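Local coordinates for protein farnesyl diphosphate phosphatase YisP (Bacillus subtilis subsp. subtilis, PDB 3WE9) that hydrolyses farnesyl diphosphate to farnesol and diphosphate, an activity that supports biofilm formation, although its family is that of the phytoene and squalene synthases, at residues R102-I105 and A106-E110; L121-Y124 and A125-T128; G129-A132 and G133-L137; A158-L161 and V162-L165; R179-M182 and Q183-Y187. All coordinates share one frame; numbering follows the deposited sequence.

All five contacts are local, made along single helices of an all-helical monomer with the phytoene/squalene synthase fold. Contacts 2 and 3 share helix 118-140, and contact 3 is the buried one, made of glycines, alanines, leucines and a methionine. Contact 1, on helix 98-107, packs against both: Phe104 meets Thr128 and Met135. Contact 4, on helix 145-165, touches contact 2 through Gln160 and Phe164, with centres about 10 Å apart. Contacts 1, 2 and 4 are partly buried: Phe104, Tyr124 and Phe164 pack inward, while Arg102, Lys109, Met123, Tyr126 and Arg163 lie at the surface. Contact 5 lies apart, its centre about 25 Å from that of the chain, and ends a short helix with a Schellman motif.

Contact 1 of 5, residues R102-I105 and A106-E110; sequences REFI and AAQKE
Ala106 N donates to Arg102 O over 3.0 Å in a nearly straight bond, and Ala107 N reaches Glu103 O at 3.1 Å. These are the i to i+4 bonds of the last turn of helix 98-107, part of the all-helical phytoene/squalene synthase fold. The pattern then tightens: Gln108 N bonds to Ile105 O, three residues back, at 3.0 Å, with the donor standing 58° out of the carbonyl plane. That shift accompanies the passage from helix to loop, and Lys109 N makes a similar i to i+3 bond to Ala106 O.

Outward from the backbone, the side chain of Gln108 folds back along the helix. Its CG stands beside the backbone N and the chain bends at chi2 (-48°), which brings NE2 over one face of the Phe104 ring, the amide and ring planes 28° apart. The same CG rests 3.5 Å from Phe104 O. The ring is buried, touching Cys51 and Ala54 of helix 38-54 as well as Thr128 and Met135 of helix 118-140, whereas Arg102 and Lys109 carry their charges on the exposed surface. Where amide and ring come nearest, Gln108 NE2 is 3.4 Å from Phe104 CE1.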
loop_
_atom_site.group_PDB
_atom_site.type_symbol
_atom_site.label_atom_id
_atom_site.label_comp_id
_atom_site.label_asym_id
_atom_site.label_seq_id
_atom_site.Cartn_x
_atom_site.Cartn_y
_atom_site.Cartn_z
ATOM N N ARG A 102 3.445 7.664 -13.783
ATOM C CA ARG A 102 2.507 7.727 -14.898
ATOM C C ARG A 102 1.571 6.532 -14.774
ATOM O O ARG A 102 0.349 6.674 -14.819
ATOM C CB ARG A 102 3.253 7.654 -16.233
ATOM C CG ARG A 102 4.298 8.740 -16.428
ATOM C CD ARG A 102 5.083 8.507 -17.711
ATOM N NE ARG A 102 6.182 9.454 -17.872
ATOM C CZ ARG A 102 6.029 10.772 -17.946
ATOM N NH1 ARG A 102 4.817 11.309 -17.872
ATOM N NH2 ARG A 102 7.089 11.556 -18.100
ATOM N N GLU A 103 2.168 5.354 -14.614
ATOM C CA GLU A 103 1.421 4.111 -14.467
ATOM C C GLU A 103 0.304 4.263 -13.442
ATOM O O GLU A 103 -0.849 3.928 -13.712
ATOM C CB GLU A 103 2.364 2.989 -14.032
ATOM C CG GLU A 103 2.909 2.144 -15.167
ATOM C CD GLU A 103 1.978 1.001 -15.529
ATOM O OE1 GLU A 103 0.847 1.268 -15.994
ATOM O OE2 GLU A 103 2.379 -0.169 -15.336
ATOM N N PHE A 104 0.659 4.775 -12.269
ATOM C CA PHE A 104 -0.298 4.966 -11.189
ATOM C C PHE A 104 -1.454 5.868 -11.618
ATOM O O PHE A 104 -2.618 5.544 -11.390
ATOM C CB PHE A 104 0.415 5.554 -9.967
ATOM C CG PHE A 104 -0.419 5.555 -8.717
ATOM C CD1 PHE A 104 -1.337 6.571 -8.475
ATOM C CD2 PHE A 104 -0.291 4.530 -7.785
ATOM C CE1 PHE A 104 -2.117 6.568 -7.318
ATOM C CE2 PHE A 104 -1.067 4.516 -6.624
ATOM C CZ PHE A 104 -1.980 5.535 -6.391
ATOM N N ILE A 105 -1.131 6.994 -12.246
ATOM C CA ILE A 105 -2.155 7.929 -12.703
ATOM C C ILE A 105 -3.137 7.260 -13.660
ATOM O O ILE A 105 -4.350 7.369 -13.487
ATOM C CB ILE A 105 -1.532 9.151 -13.416
ATOM C CG1 ILE A 105 -0.789 10.026 -12.406
ATOM C CG2 ILE A 105 -2.623 9.961 -14.113
ATOM C CD1 ILE A 105 -1.683 10.579 -11.314
ATOM N N ALA A 106 -2.608 6.573 -14.668
ATOM C CA ALA A 106 -3.443 5.895 -15.648
ATOM C C ALA A 106 -4.395 4.900 -14.991
ATOM O O ALA A 106 -5.550 4.777 -15.393
ATOM C CB ALA A 106 -2.557 5.182 -16.677
ATOM N N ALA A 107 -3.903 4.201 -13.973
ATOM C CA ALA A 107 -4.692 3.195 -13.261
ATOM C C ALA A 107 -5.860 3.755 -12.450
ATOM O O ALA A 107 -6.723 2.997 -11.994
ATOM C CB ALA A 107 -3.780 2.369 -12.356
ATOM N N GLN A 108 -5.890 5.070 -12.256
ATOM C CA GLN A 108 -6.989 5.677 -11.514
ATOM C C GLN A 108 -8.224 5.831 -12.395
ATOM O O GLN A 108 -9.329 5.971 -11.882
ATOM C CB GLN A 108 -6.565 7.031 -10.922
ATOM C CG GLN A 108 -5.498 6.902 -9.839
ATOM C CD GLN A 108 -5.855 5.841 -8.819
ATOM O OE1 GLN A 108 -6.971 5.809 -8.317
ATOM N NE2 GLN A 108 -4.908 4.970 -8.509
ATOM N N LYS A 109 -8.044 5.847 -13.716
ATOM C CA LYS A 109 -9.203 5.930 -14.609
ATOM C C LYS A 109 -9.786 4.528 -14.352
ATOM O O LYS A 109 -9.067 3.533 -14.476
ATOM C CB LYS A 109 -8.758 6.085 -16.073
ATOM C CG LYS A 109 -7.525 6.975 -16.270
ATOM C CD LYS A 109 -7.849 8.452 -16.090
ATOM C CE LYS A 109 -6.630 9.324 -16.411
ATOM N NZ LYS A 109 -6.070 9.041 -17.764
ATOM N N GLU A 110 -11.064 4.428 -13.990
ATOM C CA GLU A 110 -11.600 3.114 -13.678
ATOM C C GLU A 110 -12.427 2.306 -14.648
ATOM O O GLU A 110 -12.301 2.377 -15.882
ATOM C CB GLU A 110 -12.333 3.142 -12.318
ATOM C CG GLU A 110 -12.761 4.512 -11.840
ATOM C CD GLU A 110 -12.831 4.619 -10.333
ATOM O OE1 GLU A 110 -13.822 4.106 -9.744
ATOM O OE2 GLU A 110 -11.890 5.218 -9.729
#

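Contact 2 of 5, residues L121-Y124 and A125-T128; sequences LLMY and AYRT
Tyr124 and Thr128 form the tight side of this turn of helix 118-140. Thr128 OG1 donates to Tyr124 O at 2.8 Å, a side-chain-to-backbone bond one turn back, while Thr128 N makes a weak bond to the same oxygen at 3.2 Å. The threonine torsion that places OG1 between its own N and carbonyl carbon (chi1 52°) turns the hydroxyl back to that carbonyl and leaves CG2 over the Tyr124 ring. This methyl makes an off-centre CH-pi contact, 4.3 Å from the ring centroid. Deviation from regular helix is evident here, since residues 126-128 form a wider pi-type turn; Ala125 N to Leu121 O and Arg127 N to Met123 O remain ordinary i to i+4 bonds.

The looser side faces solvent. Met123 SD lies at the edge of the Tyr126 ring, 5.2 Å from its centroid and 82° off the normal, a Met-aromatic contact between two exposed side chains that run side by side. Arg127 bends at chi3 so that one guanidinium face lies over the backbone, with Tyr124 CA 3.5 Å above its plane.

Thr128 OG1 also bonds to Gln160 NE2 of helix 145-165. The buried hydroxyl therefore gives its proton to Tyr124 O and accepts from the amide, so one polar atom is satisfied twice while linking two helices.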
loop_
_atom_site.group_PDB
_atom_site.type_symbol
_atom_site.label_atom_id
_atom_site.label_comp_id
_atom_site.label_asym_id
_atom_site.label_seq_id
_atom_site.Cartn_x
_atom_site.Cartn_y
_atom_site.Cartn_z
ATOM N N LEU A 121 -7.485 -8.495 -10.811
ATOM C CA LEU A 121 -7.281 -7.842 -9.519
ATOM C C LEU A 121 -5.781 -7.646 -9.277
ATOM O O LEU A 121 -5.352 -6.586 -8.822
ATOM C CB LEU A 121 -7.869 -8.692 -8.386
ATOM C CG LEU A 121 -7.647 -8.160 -6.963
ATOM C CD1 LEU A 121 -8.332 -6.811 -6.786
ATOM C CD2 LEU A 121 -8.189 -9.164 -5.955
ATOM N N LEU A 122 -4.994 -8.676 -9.586
ATOM C CA LEU A 122 -3.544 -8.630 -9.401
ATOM C C LEU A 122 -2.896 -7.570 -10.277
ATOM O O LEU A 122 -1.983 -6.865 -9.845
ATOM C CB LEU A 122 -2.918 -9.994 -9.720
ATOM C CG LEU A 122 -3.320 -11.160 -8.814
ATOM C CD1 LEU A 122 -2.631 -12.444 -9.272
ATOM C CD2 LEU A 122 -2.939 -10.826 -7.379
ATOM N N MET A 123 -3.367 -7.466 -11.513
ATOM C CA MET A 123 -2.837 -6.487 -12.451
ATOM C C MET A 123 -3.131 -5.095 -11.914
ATOM O O MET A 123 -2.318 -4.176 -12.039
ATOM C CB MET A 123 -3.483 -6.681 -13.829
ATOM C CG MET A 123 -3.117 -5.620 -14.861
ATOM S SD MET A 123 -1.343 -5.379 -15.093
ATOM C CE MET A 123 -0.825 -6.997 -15.524
ATOM N N TYR A 124 -4.296 -4.943 -11.300
ATOM C CA TYR A 124 -4.664 -3.655 -10.741
ATOM C C TYR A 124 -3.801 -3.286 -9.534
ATOM O O TYR A 124 -3.388 -2.137 -9.386
ATOM C CB TYR A 124 -6.125 -3.644 -10.325
ATOM C CG TYR A 124 -6.541 -2.288 -9.841
ATOM C CD1 TYR A 124 -6.455 -1.180 -10.685
ATOM C CD2 TYR A 124 -6.982 -2.093 -8.537
ATOM C CE1 TYR A 124 -6.797 0.088 -10.244
ATOM C CE2 TYR A 124 -7.328 -0.823 -8.085
ATOM C CZ TYR A 124 -7.234 0.258 -8.944
ATOM O OH TYR A 124 -7.590 1.514 -8.514
ATOM N N ALA A 125 -3.552 -4.256 -8.660
ATOM C CA ALA A 125 -2.727 -4.013 -7.479
ATOM C C ALA A 125 -1.307 -3.704 -7.950
ATOM O O ALA A 125 -0.585 -2.924 -7.334
ATOM C CB ALA A 125 -2.727 -5.244 -6.580
ATOM N N TYR A 126 -0.922 -4.331 -9.055
ATOM C CA TYR A 126 0.403 -4.140 -9.632
ATOM C C TYR A 126 0.591 -2.717 -10.147
ATOM O O TYR A 126 1.606 -2.077 -9.863
ATOM C CB TYR A 126 0.619 -5.144 -10.772
ATOM C CG TYR A 126 1.870 -4.905 -11.593
ATOM C CD1 TYR A 126 3.130 -4.887 -10.996
ATOM C CD2 TYR A 126 1.792 -4.690 -12.968
ATOM C CE1 TYR A 126 4.285 -4.661 -11.747
ATOM C CE2 TYR A 126 2.939 -4.463 -13.733
ATOM C CZ TYR A 126 4.181 -4.451 -13.115
ATOM O OH TYR A 126 5.316 -4.240 -13.861
ATOM N N ARG A 127 -0.402 -2.218 -10.877
ATOM C CA ARG A 127 -0.334 -0.880 -11.459
ATOM C C ARG A 127 -0.451 0.250 -10.448
ATOM O O ARG A 127 -0.105 1.391 -10.751
ATOM C CB ARG A 127 -1.427 -0.708 -12.520
ATOM C CG ARG A 127 -1.428 -1.766 -13.609
ATOM C CD ARG A 127 -2.531 -1.479 -14.630
ATOM N NE ARG A 127 -3.844 -1.345 -13.998
ATOM C CZ ARG A 127 -4.832 -2.233 -14.109
ATOM N NH1 ARG A 127 -4.666 -3.329 -14.832
ATOM N NH2 ARG A 127 -5.989 -2.023 -13.501
ATOM N N THR A 128 -0.952 -0.054 -9.253
ATOM C CA THR A 128 -1.097 0.969 -8.226
ATOM C C THR A 128 -0.096 0.745 -7.087
ATOM O O THR A 128 0.902 1.467 -6.982
ATOM C CB THR A 128 -2.554 1.019 -7.687
ATOM O OG1 THR A 128 -2.980 -0.296 -7.295
ATOM C CG2 THR A 128 -3.501 1.549 -8.770
#

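Contact 3 of 5, residues G129-A132 and G133-L137; sequences GGAA and GLMLL
Gly129 opens the series with its carbonyl, which accepts from Gly133 N at 2.9 Å. Neither residue has a side chain. A CB on Gly133 would sit tightly against Gly130 O; Gly129 CA packs against the CB of Gln160 on helix 145-165. Gly130 follows, its O receiving Leu134 N at 3.1 Å; Leu134 CB lies beside the next carbonyl along, that of Ala131.

Ala131 O takes Met135 N at 2.8 Å, the shortest bond of the four, at 153° on the hydrogen. All are i to i+4 bonds of helix 118-140, one of the long helices of the all-helical phytoene/squalene synthase fold. The Met135 side chain then runs back along the preceding turn. With CG lying opposite its own carbonyl carbon (chi1 -68°), the chain heads toward the N-terminal end of the helix, and CG passes 3.2 Å from Ala131 O. The terminal methyl CE lies against the backbone of Ala132, 3.6 Å from its CA, with the CB atoms of Ala131 and Ala132 each 4.2 Å away.

Beyond this helix Met135 meets Phe104 and Phe101 on helix 98-107 and Val47 and Cys51 on helix 38-54. Replacing it with an alanine would remove CG, SD and CE and would probably leave a gap between the Ala131-Ala132 backbone and the Phe104 side chain. Ala132 closes the segment: its O accepts Leu136 N at 3.0 Å, and Leu136 CG lies 3.4 Å from the same oxygen.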
loop_
_atom_site.group_PDB
_atom_site.type_symbol
_atom_site.label_atom_id
_atom_site.label_comp_id
_atom_site.label_asym_id
_atom_site.label_seq_id
_atom_site.Cartn_x
_atom_site.Cartn_y
_atom_site.Cartn_z
ATOM N N GLY A 129 -0.350 -0.255 -6.244
ATOM C CA GLY A 129 0.567 -0.545 -5.153
ATOM C C GLY A 129 1.957 -0.924 -5.642
ATOM O O GLY A 129 2.960 -0.454 -5.104
ATOM N N GLY A 130 2.021 -1.778 -6.661
ATOM C CA GLY A 130 3.311 -2.189 -7.195
ATOM C C GLY A 130 4.083 -1.001 -7.739
ATOM O O GLY A 130 5.304 -0.891 -7.563
ATOM N N ALA A 131 3.360 -0.107 -8.404
ATOM C CA ALA A 131 3.950 1.101 -8.969
ATOM C C ALA A 131 4.483 1.971 -7.840
ATOM O O ALA A 131 5.565 2.542 -7.945
ATOM C CB ALA A 131 2.899 1.878 -9.777
ATOM N N ALA A 132 3.713 2.077 -6.759
ATOM C CA ALA A 132 4.134 2.879 -5.612
ATOM C C ALA A 132 5.430 2.295 -5.053
ATOM O O ALA A 132 6.331 3.028 -4.635
ATOM C CB ALA A 132 3.043 2.883 -4.542
ATOM N N GLY A 133 5.521 0.969 -5.050
ATOM C CA GLY A 133 6.719 0.319 -4.555
ATOM C C GLY A 133 7.917 0.716 -5.397
ATOM O O GLY A 133 9.005 0.966 -4.878
ATOM N N LEU A 134 7.725 0.770 -6.713
ATOM C CA LEU A 134 8.809 1.154 -7.609
ATOM C C LEU A 134 9.128 2.639 -7.415
ATOM O O LEU A 134 10.282 3.044 -7.490
ATOM C CB LEU A 134 8.422 0.880 -9.067
ATOM C CG LEU A 134 9.565 0.960 -10.085
ATOM C CD1 LEU A 134 10.682 -0.005 -9.687
ATOM C CD2 LEU A 134 9.031 0.614 -11.480
ATOM N N MET A 135 8.104 3.451 -7.169
ATOM C CA MET A 135 8.311 4.883 -6.941
ATOM C C MET A 135 9.292 5.082 -5.786
ATOM O O MET A 135 10.196 5.913 -5.850
ATOM C CB MET A 135 7.008 5.569 -6.543
ATOM C CG MET A 135 5.935 5.670 -7.604
ATOM S SD MET A 135 4.467 6.389 -6.844
ATOM C CE MET A 135 3.148 5.576 -7.810
ATOM N N LEU A 136 9.084 4.305 -4.727
ATOM C CA LEU A 136 9.892 4.383 -3.515
ATOM C C LEU A 136 11.257 3.713 -3.538
ATOM O O LEU A 136 12.101 4.022 -2.700
ATOM C CB LEU A 136 9.102 3.800 -2.342
ATOM C CG LEU A 136 7.791 4.493 -1.957
ATOM C CD1 LEU A 136 7.087 3.661 -0.894
ATOM C CD2 LEU A 136 8.067 5.906 -1.444
ATOM N N LEU A 137 11.473 2.796 -4.475
ATOM C CA LEU A 137 12.735 2.056 -4.541
ATOM C C LEU A 137 14.011 2.886 -4.380
ATOM O O LEU A 137 14.868 2.558 -3.557
ATOM C CB LEU A 137 12.810 1.246 -5.842
ATOM C CG LEU A 137 14.022 0.319 -5.998
ATOM C CD1 LEU A 137 14.077 -0.666 -4.839
ATOM C CD2 LEU A 137 13.935 -0.423 -7.326
#

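Contact 4 of 5, residues A158-L161 and V162-L165; sequences AIQL and VRFL
Gln160 O accepts Phe164 N at 2.9 Å, 160° at the hydrogen, and the phenyl ring of the same residue lies across this oxygen, which stands 3.1 Å above the ring plane and toward its rim. The bond is one of four consecutive i to i+4 bonds in helix 145-165 of the all-helical phytoene/squalene synthase fold; the shortest joins Val162 N to Ala158 O at 2.8 Å.

The Gln160 side chain covers the outer part of that ring. Its CG is turned opposite the backbone N (chi1 -172°), and a bend at chi2 lays the amide 19° from parallel with the phenyl plane, CD being 3.4 Å from Phe164 CE1. The polar end is also tied down: NE2 bonds to Thr128 OG1 on helix 118-140, which would restrict rotation of the amide.

On the exposed side Arg163 extends alongside Ile159, and its guanidinium stands nearly perpendicular to the Gln160 amide plane. The other flank is buried, with Leu161 and Val162. There Leu161 packs on Leu121 and Ala125 of helix 118-140 and on Ala212 of helix 199-221, whereas Val162 meets His241 and Val244 of helix 228-250. Val162 CG2 also presses on the backbone one turn earlier, 3.2 Å from Ala158 O. Within this turn, the closest approach of the Gln160 side chain to the ring is CG to Phe164 CZ, 3.3 Å.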
loop_
_atom_site.group_PDB
_atom_site.type_symbol
_atom_site.label_atom_id
_atom_site.label_comp_id
_atom_site.label_asym_id
_atom_site.label_seq_id
_atom_site.Cartn_x
_atom_site.Cartn_y
_atom_site.Cartn_z
ATOM N N ALA A 158 1.342 -6.217 -2.558
ATOM C CA ALA A 158 0.728 -6.902 -1.420
ATOM C C ALA A 158 -0.048 -5.934 -0.518
ATOM O O ALA A 158 -1.152 -6.238 -0.058
ATOM C CB ALA A 158 1.806 -7.615 -0.608
ATOM N N ILE A 159 0.534 -4.766 -0.263
ATOM C CA ILE A 159 -0.120 -3.773 0.585
ATOM C C ILE A 159 -1.450 -3.322 -0.024
ATOM O O ILE A 159 -2.441 -3.112 0.687
ATOM C CB ILE A 159 0.814 -2.563 0.808
ATOM C CG1 ILE A 159 1.972 -2.979 1.730
ATOM C CG2 ILE A 159 0.037 -1.389 1.383
ATOM C CD1 ILE A 159 3.091 -1.934 1.851
ATOM N N GLN A 160 -1.480 -3.180 -1.345
ATOM C CA GLN A 160 -2.715 -2.781 -2.008
ATOM C C GLN A 160 -3.747 -3.907 -1.857
ATOM O O GLN A 160 -4.932 -3.659 -1.612
ATOM C CB GLN A 160 -2.449 -2.487 -3.488
ATOM C CG GLN A 160 -3.632 -1.871 -4.209
ATOM C CD GLN A 160 -3.994 -0.494 -3.672
ATOM O OE1 GLN A 160 -4.253 -0.325 -2.483
ATOM N NE2 GLN A 160 -4.018 0.497 -4.555
ATOM N N LEU A 161 -3.301 -5.149 -1.994
ATOM C CA LEU A 161 -4.208 -6.282 -1.837
ATOM C C LEU A 161 -4.752 -6.311 -0.417
ATOM O O LEU A 161 -5.930 -6.596 -0.199
ATOM C CB LEU A 161 -3.499 -7.604 -2.136
ATOM C CG LEU A 161 -3.177 -7.897 -3.607
ATOM C CD1 LEU A 161 -2.453 -9.242 -3.713
ATOM C CD2 LEU A 161 -4.461 -7.912 -4.427
ATOM N N VAL A 162 -3.901 -6.011 0.556
ATOM C CA VAL A 162 -4.365 -6.012 1.942
ATOM C C VAL A 162 -5.412 -4.921 2.153
ATOM O O VAL A 162 -6.440 -5.142 2.795
ATOM C CB VAL A 162 -3.196 -5.815 2.922
ATOM C CG1 VAL A 162 -3.729 -5.651 4.350
ATOM C CG2 VAL A 162 -2.280 -7.029 2.858
ATOM N N ARG A 163 -5.152 -3.740 1.608
ATOM C CA ARG A 163 -6.104 -2.650 1.734
ATOM C C ARG A 163 -7.434 -3.056 1.108
ATOM O O ARG A 163 -8.498 -2.812 1.676
ATOM C CB ARG A 163 -5.560 -1.392 1.051
ATOM C CG ARG A 163 -4.443 -0.717 1.827
ATOM C CD ARG A 163 -3.805 0.390 1.014
ATOM N NE ARG A 163 -2.907 1.206 1.822
ATOM C CZ ARG A 163 -3.310 2.127 2.693
ATOM N NH1 ARG A 163 -4.605 2.354 2.869
ATOM N NH2 ARG A 163 -2.419 2.822 3.386
ATOM N N PHE A 164 -7.367 -3.684 -0.064
ATOM C CA PHE A 164 -8.574 -4.125 -0.753
ATOM C C PHE A 164 -9.375 -5.092 0.111
ATOM O O PHE A 164 -10.593 -4.986 0.198
ATOM C CB PHE A 164 -8.230 -4.820 -2.079
ATOM C CG PHE A 164 -7.694 -3.895 -3.141
ATOM C CD1 PHE A 164 -7.645 -2.513 -2.935
ATOM C CD2 PHE A 164 -7.258 -4.407 -4.363
ATOM C CE1 PHE A 164 -7.173 -1.658 -3.929
ATOM C CE2 PHE A 164 -6.781 -3.560 -5.369
ATOM C CZ PHE A 164 -6.739 -2.182 -5.152
ATOM N N LEU A 165 -8.676 -6.036 0.739
ATOM C CA LEU A 165 -9.301 -7.045 1.595
ATOM C C LEU A 165 -9.801 -6.533 2.950
ATOM O O LEU A 165 -10.527 -7.240 3.654
ATOM C CB LEU A 165 -8.307 -8.187 1.844
ATOM C CG LEU A 165 -7.934 -9.069 0.640
ATOM C CD1 LEU A 165 -6.764 -9.982 0.998
ATOM C CD2 LEU A 165 -9.139 -9.894 0.222
#

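Contact 5 of 5, residues R179-M182 and Q183-Y187; sequences RQVM and QQFGY
A Schellman motif ends helix 179-185, with Gly186 as its C-prime residue at positive phi (78°). Tyr187 N reaches back to Met182 O at 3.0 Å, the bond 160° at the hydrogen, and Gly186 N makes a weak bond to Gln183 O at 3.4 Å. Met182 O also receives a weak bond from Phe185 N, so this carbonyl serves both the fading helix and the turn that follows. At the first turn Gln183 N bonds to Arg179 O at 2.9 Å, and the i to i+4 bond of Phe185 N to Val181 O is already weak.

The reversal brings Tyr187 back beside Met182. The methionine chain stays extended through CG and bends at chi3 (65°), which places CE 3.9 Å from Tyr187 CD2 and 3.5 Å from Tyr187 O; CG lies in the plane of the ring at its edge. Both side chains are buried and meet Leu192 of helix 189-194. An alanine in place of Met182 would lose CG, SD and CE and is likely to open a gap beside Tyr187, leaving the edge of its ring without this neighbour.

On another side Val181 CG1 and Phe185 CE2 pack at 3.9 Å, side by side, and both residues touch Thr204 of helix 199-221. Arg179 directs its polar end elsewhere, with NE in a salt bridge to Glu189 and NH1 bonded to the carbonyls of Lys174 and Ile177. Tyr187 OH likewise bonds to Thr196 O. The helix end is closed by backbone bonds and an apolar methionine-tyrosine contact, while Arg179 and Tyr187 OH tie it to other parts of the same chain.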
loop_
_atom_site.group_PDB
_atom_site.type_symbol
_atom_site.label_atom_id
_atom_site.label_comp_id
_atom_site.label_asym_id
_atom_site.label_seq_id
_atom_site.Cartn_x
_atom_site.Cartn_y
_atom_site.Cartn_z
ATOM N N ARG A 179 -14.972 -12.368 -9.974
ATOM C CA ARG A 179 -16.141 -13.215 -10.159
ATOM C C ARG A 179 -15.785 -14.681 -10.394
ATOM O O ARG A 179 -16.554 -15.576 -10.032
ATOM C CB ARG A 179 -17.008 -12.673 -11.304
ATOM C CG ARG A 179 -18.116 -11.716 -10.843
ATOM C CD ARG A 179 -17.610 -10.631 -9.885
ATOM N NE ARG A 179 -18.699 -9.764 -9.443
ATOM C CZ ARG A 179 -18.559 -8.730 -8.618
ATOM N NH1 ARG A 179 -17.362 -8.411 -8.122
ATOM N NH2 ARG A 179 -19.623 -8.005 -8.295
ATOM N N GLN A 180 -14.630 -14.937 -11.001
ATOM C CA GLN A 180 -14.214 -16.318 -11.239
ATOM C C GLN A 180 -13.822 -16.983 -9.923
ATOM O O GLN A 180 -13.990 -18.190 -9.757
ATOM C CB GLN A 180 -13.040 -16.383 -12.221
ATOM C CG GLN A 180 -13.428 -16.147 -13.670
ATOM C CD GLN A 180 -14.535 -17.076 -14.122
ATOM O OE1 GLN A 180 -14.380 -18.301 -14.109
ATOM N NE2 GLN A 180 -15.666 -16.501 -14.514
ATOM N N VAL A 181 -13.291 -16.199 -8.992
ATOM C CA VAL A 181 -12.918 -16.747 -7.692
ATOM C C VAL A 181 -14.214 -16.999 -6.910
ATOM O O VAL A 181 -14.367 -18.033 -6.263
ATOM C CB VAL A 181 -11.998 -15.775 -6.905
ATOM C CG1 VAL A 181 -11.738 -16.321 -5.503
ATOM C CG2 VAL A 181 -10.667 -15.607 -7.642
ATOM N N MET A 182 -15.150 -16.060 -6.985
ATOM C CA MET A 182 -16.426 -16.234 -6.308
ATOM C C MET A 182 -17.091 -17.521 -6.795
ATOM O O MET A 182 -17.586 -18.319 -5.996
ATOM C CB MET A 182 -17.354 -15.053 -6.594
ATOM C CG MET A 182 -17.022 -13.783 -5.829
ATOM S SD MET A 182 -17.840 -12.350 -6.543
ATOM C CE MET A 182 -19.589 -12.736 -6.270
ATOM N N GLN A 183 -17.081 -17.718 -8.110
ATOM C CA GLN A 183 -17.700 -18.892 -8.723
ATOM C C GLN A 183 -17.075 -20.200 -8.260
ATOM O O GLN A 183 -17.762 -21.208 -8.130
ATOM C CB GLN A 183 -17.618 -18.795 -10.252
ATOM C CG GLN A 183 -18.323 -19.940 -10.984
ATOM C CD GLN A 183 -18.324 -19.765 -12.499
ATOM O OE1 GLN A 183 -17.270 -19.662 -13.128
ATOM N NE2 GLN A 183 -19.516 -19.730 -13.087
ATOM N N GLN A 184 -15.767 -20.173 -8.030
ATOM C CA GLN A 184 -15.016 -21.332 -7.563
ATOM C C GLN A 184 -15.612 -21.884 -6.273
ATOM O O GLN A 184 -15.710 -23.097 -6.089
ATOM C CB GLN A 184 -13.567 -20.933 -7.247
ATOM C CG GLN A 184 -12.557 -21.041 -8.365
ATOM C CD GLN A 184 -11.253 -20.326 -8.032
ATOM O OE1 GLN A 184 -10.802 -20.315 -6.883
ATOM N NE2 GLN A 184 -10.641 -19.726 -9.041
ATOM N N PHE A 185 -15.983 -20.972 -5.378
ATOM C CA PHE A 185 -16.502 -21.333 -4.068
ATOM C C PHE A 185 -18.012 -21.210 -3.875
ATOM O O PHE A 185 -18.517 -21.463 -2.785
ATOM C CB PHE A 185 -15.757 -20.506 -3.008
ATOM C CG PHE A 185 -14.258 -20.635 -3.098
ATOM C CD1 PHE A 185 -13.643 -21.879 -2.929
ATOM C CD2 PHE A 185 -13.467 -19.530 -3.402
ATOM C CE1 PHE A 185 -12.256 -22.018 -3.069
ATOM C CE2 PHE A 185 -12.080 -19.654 -3.545
ATOM C CZ PHE A 185 -11.473 -20.905 -3.377
ATOM N N GLY A 186 -18.728 -20.826 -4.926
ATOM C CA GLY A 186 -20.172 -20.703 -4.827
ATOM C C GLY A 186 -20.691 -19.451 -4.135
ATOM O O GLY A 186 -21.792 -19.466 -3.583
ATOM N N TYR A 187 -19.910 -18.373 -4.150
ATOM C CA TYR A 187 -20.342 -17.122 -3.539
ATOM C C TYR A 187 -21.087 -16.365 -4.629
ATOM O O TYR A 187 -20.521 -16.045 -5.677
ATOM C CB TYR A 187 -19.137 -16.305 -3.049
ATOM C CG TYR A 187 -19.528 -15.129 -2.175
ATOM C CD1 TYR A 187 -20.267 -15.323 -1.005
ATOM C CD2 TYR A 187 -19.168 -13.825 -2.517
ATOM C CE1 TYR A 187 -20.640 -14.246 -0.202
ATOM C CE2 TYR A 187 -19.537 -12.740 -1.719
ATOM C CZ TYR A 187 -20.277 -12.962 -0.563
ATOM O OH TYR A 187 -20.660 -11.895 0.223
#